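Local atomic coordinates of adenylate cyclase-like protein (Chlamydia trachomatis, PDB entry 4QO6), a protein that forms part of the inner-membrane ring of the type III secretion system, this chain being a periplasmic piece built of three successive BON-like domains. Residues N85-G90 / A113-D118; Q94-E97 / F101-S104; Y119-L122 / Y126-L129. One frame throughout, in Å; residues are numbered along the deposited sequence.

Contact 1: residues N85-G90 / A113-D118; sequences NPEFKG and AACLAD
In the periplasmic PD2 domain, Phe88, in the loop that leads from helix 71-83 to strand 92-95, packs against Cys115 and Leu116 on helix 110-123. Leu116 CD1 lies above the middle of the Phe88 ring, 3.8 Å from the centroid of that ring and 13° off the normal, a CH-pi contact over the face. The opposite face carries CG of the neighbouring Glu87, offset toward the rim, so the ring is held between an aliphatic carbon of its own loop and a methyl of the helix. CB of Leu116 meets the rim instead, 3.7 Å from Phe88 CE1. With CG of Leu116 anti to the backbone N (chi1 -179°) and a bend at chi2 (67°), CD1 is brought over the ring.

The middle domain has two helices packed against a small mixed sheet, the BON-like plan, and Phe88 and Leu116 both also touch Leu82 of the first helix. An aromatic ring suits this buried place: one flat face takes a methyl of helix 110-123 and the other the aliphatic part of Glu87. Cys115 is modelled in two positions. In one of them Cys115 SG lies 3.6 Å from Phe88 CZ and oblique to the ring, so the sulfur-aromatic contact is only tentative. Glu87 lies at the partly exposed border of the packing.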
ATOM      1  N   ASN A  85       5.890  12.024  12.307  1.00 41.25           N
ATOM      2  CA  ASN A  85       4.545  12.550  12.432  1.00 43.49           C
ATOM      3  C   ASN A  85       3.610  11.572  13.165  1.00 43.29           C
ATOM      4  O   ASN A  85       3.253  10.539  12.642  1.00 42.58           O
ATOM      5  CB  ASN A  85       4.023  12.837  11.032  1.00 41.45           C
ATOM      6  CG  ASN A  85       2.858  13.763  11.044  1.00 45.23           C
ATOM      7  OD1 ASN A  85       1.732  13.369  11.388  1.00 46.85           O
ATOM      8  ND2 ASN A  85       3.106  15.008  10.667  1.00 44.29           N
ATOM      9  N   PRO A  86       3.172  11.911  14.376  1.00 54.56           N
ATOM     10  CA  PRO A  86       2.368  10.904  15.116  1.00 53.12           C
ATOM     11  C   PRO A  86       1.069  10.495  14.383  1.00 49.29           C
ATOM     12  O   PRO A  86       0.656   9.306  14.388  1.00 39.84           O
ATOM     13  CB  PRO A  86       2.050  11.622  16.430  1.00 59.49           C
ATOM     14  CG  PRO A  86       2.021  13.098  16.056  1.00 61.55           C
ATOM     15  CD  PRO A  86       3.033  13.275  14.940  1.00 59.03           C
ATOM     16  N   GLU A  87       0.442  11.472  13.738  1.00 46.41           N
ATOM     17  CA  GLU A  87      -0.720  11.205  12.884  1.00 51.43           C
ATOM     18  C   GLU A  87      -0.443  10.105  11.801  1.00 46.66           C
ATOM     19  O   GLU A  87      -1.311   9.287  11.523  1.00 48.21           O
ATOM     20  CB  GLU A  87      -1.207  12.544  12.286  1.00 55.79           C
ATOM     21  CG  GLU A  87      -2.521  12.522  11.502  1.00 70.69           C
ATOM     22  CD  GLU A  87      -3.787  12.640  12.348  1.00 80.86           C
ATOM     23  OE1 GLU A  87      -3.718  12.451  13.584  1.00 89.39           O
ATOM     24  OE2 GLU A  87      -4.871  12.901  11.764  1.00 82.89           O
ATOM     25  N   PHE A  88       0.766  10.048  11.218  1.00 44.25           N
ATOM     26  CA  PHE A  88       1.009   9.179  10.039  1.00 42.69           C
ATOM     27  C   PHE A  88       2.044   8.084  10.164  1.00 43.21           C
ATOM     28  O   PHE A  88       2.386   7.487   9.179  1.00 38.25           O
ATOM     29  CB  PHE A  88       1.372  10.019   8.813  1.00 36.33           C
ATOM     30  CG  PHE A  88       0.434  11.139   8.570  1.00 35.12           C
ATOM     31  CD1 PHE A  88      -0.923  10.902   8.458  1.00 36.76           C
ATOM     32  CD2 PHE A  88       0.894  12.415   8.447  1.00 34.23           C
ATOM     33  CE1 PHE A  88      -1.805  11.933   8.246  1.00 37.56           C
ATOM     34  CE2 PHE A  88       0.018  13.459   8.245  1.00 33.64           C
ATOM     35  CZ  PHE A  88      -1.334  13.215   8.150  1.00 35.98           C
ATOM     36  N   LYS A  89       2.513   7.774  11.355  1.00 52.16           N
ATOM     37  CA  LYS A  89       3.695   6.930  11.438  1.00 57.41           C
ATOM     38  C   LYS A  89       3.490   5.465  10.903  1.00 52.66           C
ATOM     39  O   LYS A  89       4.480   4.859  10.467  1.00 52.63           O
ATOM     40  CB  LYS A  89       4.360   7.013  12.828  1.00 63.37           C
ATOM     41  CG  LYS A  89       3.488   6.610  14.017  1.00 69.46           C
ATOM     42  CD  LYS A  89       4.357   6.079  15.155  1.00 72.34           C
ATOM     43  CE  LYS A  89       3.695   6.195  16.519  1.00 74.74           C
ATOM     44  NZ  LYS A  89       3.928   7.545  17.101  1.00 76.07           N
ATOM     45  N   GLY A  90       2.255   4.931  10.875  1.00 42.74           N
ATOM     46  CA  GLY A  90       1.997   3.625  10.201  1.00 39.86           C
ATOM     47  C   GLY A  90       1.971   3.652   8.627  1.00 39.85           C
ATOM     48  O   GLY A  90       1.762   2.641   7.971  1.00 37.91           O
ATOM     49  N   ALA A 113      -7.382  10.547   6.300  1.00 34.46           N
ATOM     50  CA  ALA A 113      -7.050  10.469   4.872  1.00 37.39           C
ATOM     51  C   ALA A 113      -6.910  11.836   4.221  1.00 37.38           C
ATOM     52  O   ALA A 113      -6.004  12.048   3.419  1.00 33.73           O
ATOM     53  CB  ALA A 113      -8.061   9.624   4.103  1.00 34.28           C
ATOM     54  N   ALA A 114      -7.814  12.756   4.549  1.00 37.21           N
ATOM     55  CA  ALA A 114      -7.711  14.136   4.063  1.00 41.90           C
ATOM     56  C   ALA A 114      -6.512  14.910   4.645  1.00 37.96           C
ATOM     57  O   ALA A 114      -5.898  15.719   3.943  1.00 40.87           O
ATOM     58  CB  ALA A 114      -9.004  14.900   4.332  1.00 43.29           C
ATOM     59  N   CYS A 115      -6.194  14.685   5.915  1.00 37.37           N
ATOM     60  CA  CYS A 115      -4.996  15.263   6.542  0.50 38.05           C
ATOM     61  C   CYS A 115      -3.699  14.825   5.801  1.00 35.33           C
ATOM     62  O   CYS A 115      -2.774  15.615   5.584  1.00 32.51           O
ATOM     63  CB  CYS A 115      -4.940  14.843   8.012  0.50 39.52           C
ATOM     64  SG  CYS A 115      -3.726  15.681   9.078  0.50 46.76           S
ATOM     65  N   LEU A 116      -3.636  13.549   5.408  1.00 31.95           N
ATOM     66  CA  LEU A 116      -2.461  12.981   4.730  1.00 30.54           C
ATOM     67  C   LEU A 116      -2.309  13.630   3.353  1.00 31.51           C
ATOM     68  O   LEU A 116      -1.201  14.021   2.993  1.00 29.49           O
ATOM     69  CB  LEU A 116      -2.541  11.458   4.642  1.00 29.27           C
ATOM     70  CG  LEU A 116      -1.319  10.773   3.968  1.00 30.32           C
ATOM     71  CD1 LEU A 116      -0.033  10.895   4.797  1.00 28.24           C
ATOM     72  CD2 LEU A 116      -1.611   9.329   3.640  1.00 25.59           C
ATOM     73  N   ALA A 117      -3.418  13.800   2.621  1.00 31.20           N
ATOM     74  CA  ALA A 117      -3.385  14.370   1.278  1.00 31.84           C
ATOM     75  C   ALA A 117      -2.857  15.809   1.313  1.00 36.66           C
ATOM     76  O   ALA A 117      -1.967  16.168   0.508  1.00 33.24           O
ATOM     77  CB  ALA A 117      -4.766  14.328   0.656  1.00 31.54           C
ATOM     78  N   ASP A 118      -3.374  16.608   2.273  1.00 35.81           N
ATOM     79  CA  ASP A 118      -2.843  17.956   2.550  1.00 33.24           C
ATOM     80  C   ASP A 118      -1.354  17.898   2.839  1.00 29.95           C
ATOM     81  O   ASP A 118      -0.587  18.703   2.324  1.00 32.06           O
ATOM     82  CB  ASP A 118      -3.452  18.589   3.817  1.00 35.52           C
ATOM     83  CG  ASP A 118      -4.946  18.793   3.734  1.00 42.39           C
ATOM     84  OD1 ASP A 118      -5.491  18.839   2.590  1.00 39.84           O
ATOM     85  OD2 ASP A 118      -5.563  18.929   4.845  1.00 46.11           O
TER

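Contact 2: residues Q94-E97 / F101-S104; sequences QSPE and FVIS
Gln94 and Val102 face each other as an antiparallel, hydrogen-bonded pair with CA atoms 5.3 Å apart. Gln94 N donates to Val102 O at 3.0 Å, approaching almost head-on to the carbonyl. The return bond, from Val102 N to Gln94 O, is 2.9 Å long and nearly straight at hydrogen (171°), yet its donor stands 37° above the carbonyl plane. Gln94 O also receives a CA-H...O contact from Phe101 CA at 3.4 Å.

The side chain of Val102 starts with CB, 4.1 Å from Gln94 O, and then forks. CG1 lies anti to the backbone N, whereas CG2 is anti to the carbonyl carbon, which turns this second methyl toward Pro96. Val102 CG2 meets Pro96 CD at 3.5 Å, closer than usual for two carbons, with Pro96 CG a little farther off; the two side chains run at about a right angle. A beta-branched residue suits an extended strand, and its CG2 methyl is placed to meet the proline ring.

Phe101 points to the other side of the strand, into the buried interior, where its ring meets Phe124 edge-to-face. Phe101 CD1 still brushes Ser95 CB at 4.1 Å. The hydroxyl of Ser95 is hydrogen-bonded to Ile100 O, a small polar side chain tying itself to the backbone near the turn. Proline, which has no backbone N-H to give, suits position 96, where the chain turns a corner. The arrangement is that of a beta hairpin closing at its turn, here strands 92-95 and 100-107 of the BON-like sheet.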
ATOM      1  N   GLN A  94       6.982   3.648  -1.085  1.00 24.79           N
ATOM      2  CA  GLN A  94       7.857   2.795  -1.872  1.00 30.58           C
ATOM      3  C   GLN A  94       7.688   3.197  -3.342  1.00 25.60           C
ATOM      4  O   GLN A  94       6.921   4.093  -3.666  1.00 21.92           O
ATOM      5  CB  GLN A  94       7.519   1.283  -1.710  1.00 31.93           C
ATOM      6  CG  GLN A  94       7.647   0.716  -0.291  1.00 44.18           C
ATOM      7  CD  GLN A  94       9.070   0.748   0.358  1.00 49.30           C
ATOM      8  OE1 GLN A  94      10.052   0.232  -0.224  1.00 60.19           O
ATOM      9  NE2 GLN A  94       9.165   1.304   1.609  1.00 44.07           N
ATOM     10  N   SER A  95       8.452   2.528  -4.188  1.00 22.56           N
ATOM     11  CA  SER A  95       8.421   2.685  -5.605  1.00 23.90           C
ATOM     12  C   SER A  95       8.685   1.332  -6.263  1.00 26.57           C
ATOM     13  O   SER A  95       9.818   0.860  -6.188  1.00 24.30           O
ATOM     14  CB  SER A  95       9.544   3.587  -6.057  1.00 22.51           C
ATOM     15  OG  SER A  95       9.540   3.600  -7.488  1.00 22.64           O
ATOM     16  N   PRO A  96       7.666   0.734  -6.923  1.00 26.28           N
ATOM     17  CA  PRO A  96       7.900  -0.575  -7.531  1.00 27.81           C
ATOM     18  C   PRO A  96       8.585  -0.416  -8.905  1.00 30.49           C
ATOM     19  O   PRO A  96       9.066  -1.361  -9.483  1.00 28.96           O
ATOM     20  CB  PRO A  96       6.497  -1.137  -7.679  1.00 25.83           C
ATOM     21  CG  PRO A  96       5.671   0.085  -7.877  1.00 27.29           C
ATOM     22  CD  PRO A  96       6.239   1.085  -6.925  1.00 26.32           C
ATOM     23  N   GLU A  97       8.630   0.791  -9.428  1.00 31.44           N
ATOM     24  CA  GLU A  97       9.475   1.023 -10.591  1.00 31.21           C
ATOM     25  C   GLU A  97       9.736   2.497 -10.850  1.00 27.88           C
ATOM     26  O   GLU A  97       9.003   3.348 -10.361  1.00 27.33           O
ATOM     27  CB  GLU A  97       8.912   0.354 -11.824  1.00 33.27           C
ATOM     28  CG  GLU A  97       7.428   0.495 -12.018  1.00 38.19           C
ATOM     29  CD  GLU A  97       7.047   0.309 -13.454  1.00 44.00           C
ATOM     30  OE1 GLU A  97       7.869   0.675 -14.314  1.00 53.43           O
ATOM     31  OE2 GLU A  97       5.942  -0.201 -13.731  1.00 50.03           O
ATOM     32  N   PHE A 101       5.436   5.967  -7.634  1.00 18.89           N
ATOM     33  CA  PHE A 101       5.470   5.940  -6.167  1.00 17.52           C
ATOM     34  C   PHE A 101       4.127   5.411  -5.613  1.00 20.50           C
ATOM     35  O   PHE A 101       3.055   5.758  -6.129  1.00 20.65           O
ATOM     36  CB  PHE A 101       5.764   7.336  -5.580  1.00 16.21           C
ATOM     37  CG  PHE A 101       7.124   7.856  -5.952  1.00 15.31           C
ATOM     38  CD1 PHE A 101       8.248   7.442  -5.266  1.00 15.13           C
ATOM     39  CD2 PHE A 101       7.287   8.629  -7.036  1.00 13.80           C
ATOM     40  CE1 PHE A 101       9.492   7.859  -5.621  1.00 14.32           C
ATOM     41  CE2 PHE A 101       8.523   9.091  -7.372  1.00 13.99           C
ATOM     42  CZ  PHE A 101       9.621   8.692  -6.675  1.00 14.22           C
ATOM     43  N   VAL A 102       4.216   4.599  -4.545  1.00 19.82           N
ATOM     44  CA  VAL A 102       3.087   3.927  -3.930  1.00 21.06           C
ATOM     45  C   VAL A 102       3.106   4.222  -2.436  1.00 21.02           C
ATOM     46  O   VAL A 102       4.129   4.032  -1.787  1.00 18.41           O
ATOM     47  CB  VAL A 102       3.176   2.406  -4.109  1.00 22.04           C
ATOM     48  CG1 VAL A 102       2.017   1.713  -3.393  1.00 22.76           C
ATOM     49  CG2 VAL A 102       3.155   2.034  -5.596  1.00 23.92           C
ATOM     50  N   ILE A 103       1.994   4.724  -1.913  1.00 22.80           N
ATOM     51  CA  ILE A 103       1.866   5.083  -0.501  1.00 23.69           C
ATOM     52  C   ILE A 103       0.881   4.064   0.106  1.00 23.23           C
ATOM     53  O   ILE A 103      -0.217   3.852  -0.441  1.00 22.27           O
ATOM     54  CB  ILE A 103       1.395   6.569  -0.306  1.00 26.83           C
ATOM     55  CG1 ILE A 103       1.272   6.945   1.171  1.00 28.74           C
ATOM     56  CG2 ILE A 103       0.047   6.854  -0.929  1.00 25.75           C
ATOM     57  CD1 ILE A 103       2.560   7.478   1.718  1.00 32.39           C
ATOM     58  N   SER A 104       1.247   3.459   1.244  1.00 20.91           N
ATOM     59  CA  SER A 104       0.464   2.333   1.768  1.00 21.84           C
ATOM     60  C   SER A 104       0.445   2.358   3.265  1.00 20.04           C
ATOM     61  O   SER A 104       1.255   3.032   3.863  1.00 18.32           O
ATOM     62  CB  SER A 104       1.035   0.993   1.253  1.00 21.35           C
ATOM     63  OG  SER A 104       2.326   0.842   1.783  1.00 22.08           O
TER

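Contact 3: residues Y119-L122 / Y126-L129; sequences YLNL and YLSL
Leu127 carries CG anti to its carbonyl carbon (chi1 -72°), with chi2 extended at 164°, and this sends its two methyls toward the last turns of helix 110-123. Asn121 has an unusual chi1 of -110°; although its CB points away from Leu127, the amide at the end of the side chain comes back toward it.

The forked tip of Leu127 meets two successive helix residues, one with each methyl. Leu127 CD2 lies 4.1 Å from Leu120 CB and an equal distance from Leu120 O, so it rests on the root of that side chain and on the helix backbone. Leu127 CD1, the other branch, touches Asn121 OD1 at 3.8 Å, with Asn121 CA at 4.0 Å. The side chains of Asn121 and Leu127 run at about a right angle, and the contact is van der Waals packing of a methyl on the amide oxygen.

Between helix 110-123 and strand 130-136 the chain of the BON-like PD2 domain makes a short 3-10 segment, residues 127-129, just before the strand. Leu129 N bonds to Tyr126 O at 3.0 Å within this turn. A leucine suits position 127 because its branched end can span two neighbouring helix residues, though it lies on the surface and packs only part of its side chain on the helix. Leu120 serves the interior, where it is buried and also touches Met78 of helix 71-83. Asparagine is at home on the surface: ND2 turns back to Ala117 O in a weak hydrogen bond while OD1 lies against the Leu127 methyl.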
ATOM      1  N   TYR A 119      -0.972  17.008   3.745  1.00 25.86           N
ATOM      2  CA  TYR A 119       0.426  16.872   4.119  1.00 25.90           C
ATOM      3  C   TYR A 119       1.313  16.615   2.860  1.00 26.84           C
ATOM      4  O   TYR A 119       2.338  17.285   2.641  1.00 22.72           O
ATOM      5  CB  TYR A 119       0.557  15.772   5.152  1.00 24.65           C
ATOM      6  CG  TYR A 119       1.910  15.672   5.717  1.00 26.23           C
ATOM      7  CD1 TYR A 119       2.331  16.545   6.712  1.00 27.97           C
ATOM      8  CD2 TYR A 119       2.808  14.717   5.250  1.00 27.22           C
ATOM      9  CE1 TYR A 119       3.624  16.482   7.219  1.00 29.78           C
ATOM     10  CE2 TYR A 119       4.097  14.667   5.745  1.00 29.66           C
ATOM     11  CZ  TYR A 119       4.498  15.536   6.723  1.00 32.27           C
ATOM     12  OH  TYR A 119       5.794  15.454   7.189  1.00 37.70           O
ATOM     13  N   LEU A 120       0.910  15.639   2.037  1.00 28.34           N
ATOM     14  CA  LEU A 120       1.689  15.230   0.859  1.00 25.50           C
ATOM     15  C   LEU A 120       1.717  16.362  -0.151  1.00 27.32           C
ATOM     16  O   LEU A 120       2.712  16.556  -0.887  1.00 21.32           O
ATOM     17  CB  LEU A 120       1.054  14.003   0.217  1.00 26.52           C
ATOM     18  CG  LEU A 120       1.148  12.690   1.000  1.00 26.69           C
ATOM     19  CD1 LEU A 120       0.212  11.654   0.440  1.00 26.37           C
ATOM     20  CD2 LEU A 120       2.573  12.147   0.984  1.00 27.79           C
ATOM     21  N   ASN A 121       0.625  17.150  -0.150  1.00 30.04           N
ATOM     22  CA  ASN A 121       0.577  18.381  -0.952  1.00 32.15           C
ATOM     23  C   ASN A 121       1.648  19.369  -0.656  1.00 31.15           C
ATOM     24  O   ASN A 121       2.167  19.977  -1.570  1.00 29.64           O
ATOM     25  CB  ASN A 121      -0.743  19.115  -0.805  1.00 40.38           C
ATOM     26  CG  ASN A 121      -1.554  19.053  -2.056  1.00 46.09           C
ATOM     27  OD1 ASN A 121      -1.206  19.659  -3.102  1.00 51.24           O
ATOM     28  ND2 ASN A 121      -2.630  18.300  -1.981  1.00 49.91           N
ATOM     29  N   LEU A 122       1.949  19.526   0.631  1.00 30.51           N
ATOM     30  CA  LEU A 122       2.948  20.468   1.100  1.00 30.13           C
ATOM     31  C   LEU A 122       4.393  19.934   1.039  1.00 28.89           C
ATOM     32  O   LEU A 122       5.300  20.711   0.970  1.00 27.60           O
ATOM     33  CB  LEU A 122       2.580  20.867   2.522  1.00 30.24           C
ATOM     34  CG  LEU A 122       1.376  21.822   2.634  1.00 31.66           C
ATOM     35  CD1 LEU A 122       0.998  21.993   4.088  1.00 32.03           C
ATOM     36  CD2 LEU A 122       1.682  23.171   1.995  1.00 32.44           C
ATOM     37  N   TYR A 126       6.294  14.714  -6.234  1.00 22.83           N
ATOM     38  CA  TYR A 126       5.860  13.891  -7.358  1.00 19.09           C
ATOM     39  C   TYR A 126       4.470  13.320  -7.249  1.00 18.31           C
ATOM     40  O   TYR A 126       4.270  12.146  -7.507  1.00 17.30           O
ATOM     41  CB  TYR A 126       6.880  12.766  -7.554  1.00 17.81           C
ATOM     42  CG  TYR A 126       8.293  13.295  -7.778  1.00 16.35           C
ATOM     43  CD1 TYR A 126       8.689  13.753  -8.999  1.00 15.35           C
ATOM     44  CD2 TYR A 126       9.232  13.266  -6.759  1.00 18.40           C
ATOM     45  CE1 TYR A 126       9.977  14.229  -9.222  1.00 15.27           C
ATOM     46  CE2 TYR A 126      10.533  13.713  -6.966  1.00 18.86           C
ATOM     47  CZ  TYR A 126      10.884  14.200  -8.202  1.00 17.65           C
ATOM     48  OH  TYR A 126      12.138  14.695  -8.342  1.00 19.60           O
ATOM     49  N   LEU A 127       3.520  14.132  -6.841  1.00 18.10           N
ATOM     50  CA  LEU A 127       2.104  13.741  -6.708  1.00 19.61           C
ATOM     51  C   LEU A 127       1.488  13.168  -7.934  1.00 17.82           C
ATOM     52  O   LEU A 127       0.630  12.328  -7.833  1.00 19.80           O
ATOM     53  CB  LEU A 127       1.232  14.972  -6.321  1.00 22.21           C
ATOM     54  CG  LEU A 127       1.434  15.437  -4.855  1.00 23.82           C
ATOM     55  CD1 LEU A 127       0.873  16.836  -4.644  1.00 27.46           C
ATOM     56  CD2 LEU A 127       0.766  14.472  -3.890  1.00 22.10           C
ATOM     57  N   SER A 128       1.828  13.668  -9.112  1.00 18.12           N
ATOM     58  CA  SER A 128       1.202  13.132 -10.319  1.00 18.57           C
ATOM     59  C   SER A 128       1.671  11.706 -10.587  1.00 18.75           C
ATOM     60  O   SER A 128       1.070  11.052 -11.360  1.00 19.91           O
ATOM     61  CB  SER A 128       1.472  14.009 -11.559  1.00 19.67           C
ATOM     62  OG  SER A 128       2.824  14.406 -11.667  1.00 21.57           O
ATOM     63  N   LEU A 129       2.718  11.220  -9.924  1.00 18.16           N
ATOM     64  CA  LEU A 129       3.279   9.874 -10.160  1.00 18.27           C
ATOM     65  C   LEU A 129       2.894   8.987  -8.983  1.00 20.22           C
ATOM     66  O   LEU A 129       3.360   7.848  -8.899  1.00 18.99           O
ATOM     67  CB  LEU A 129       4.828   9.946 -10.228  1.00 17.32           C
ATOM     68  CG  LEU A 129       5.442  10.923 -11.268  1.00 16.31           C
ATOM     69  CD1 LEU A 129       6.960  10.833 -11.374  1.00 16.10           C
ATOM     70  CD2 LEU A 129       4.802  10.711 -12.613  1.00 16.36           C
TER

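How the contacts relate
Followed from its N terminus, the chain passes through the PD1 region and helix 71-83 before reaching 85-90, runs up strand 92-95, turns and returns along strand 100-107, then enters helix 110-123. Contact 2 closes the short hairpin loop; contact 1 closes the longer loop from 85-90 to 113-118 and so encloses contact 2. Contact 3 follows in series, closing the turn from the end of the same helix to 126-129. Contacts 1 and 3 share helix 110-123 and touch where Phe88 meets Tyr119. Contacts 2 and 3 meet through a probable hydrogen bond between Phe101 and Leu129. Together they tie the loop, hairpin, helix and exit turn of the PD2 domain.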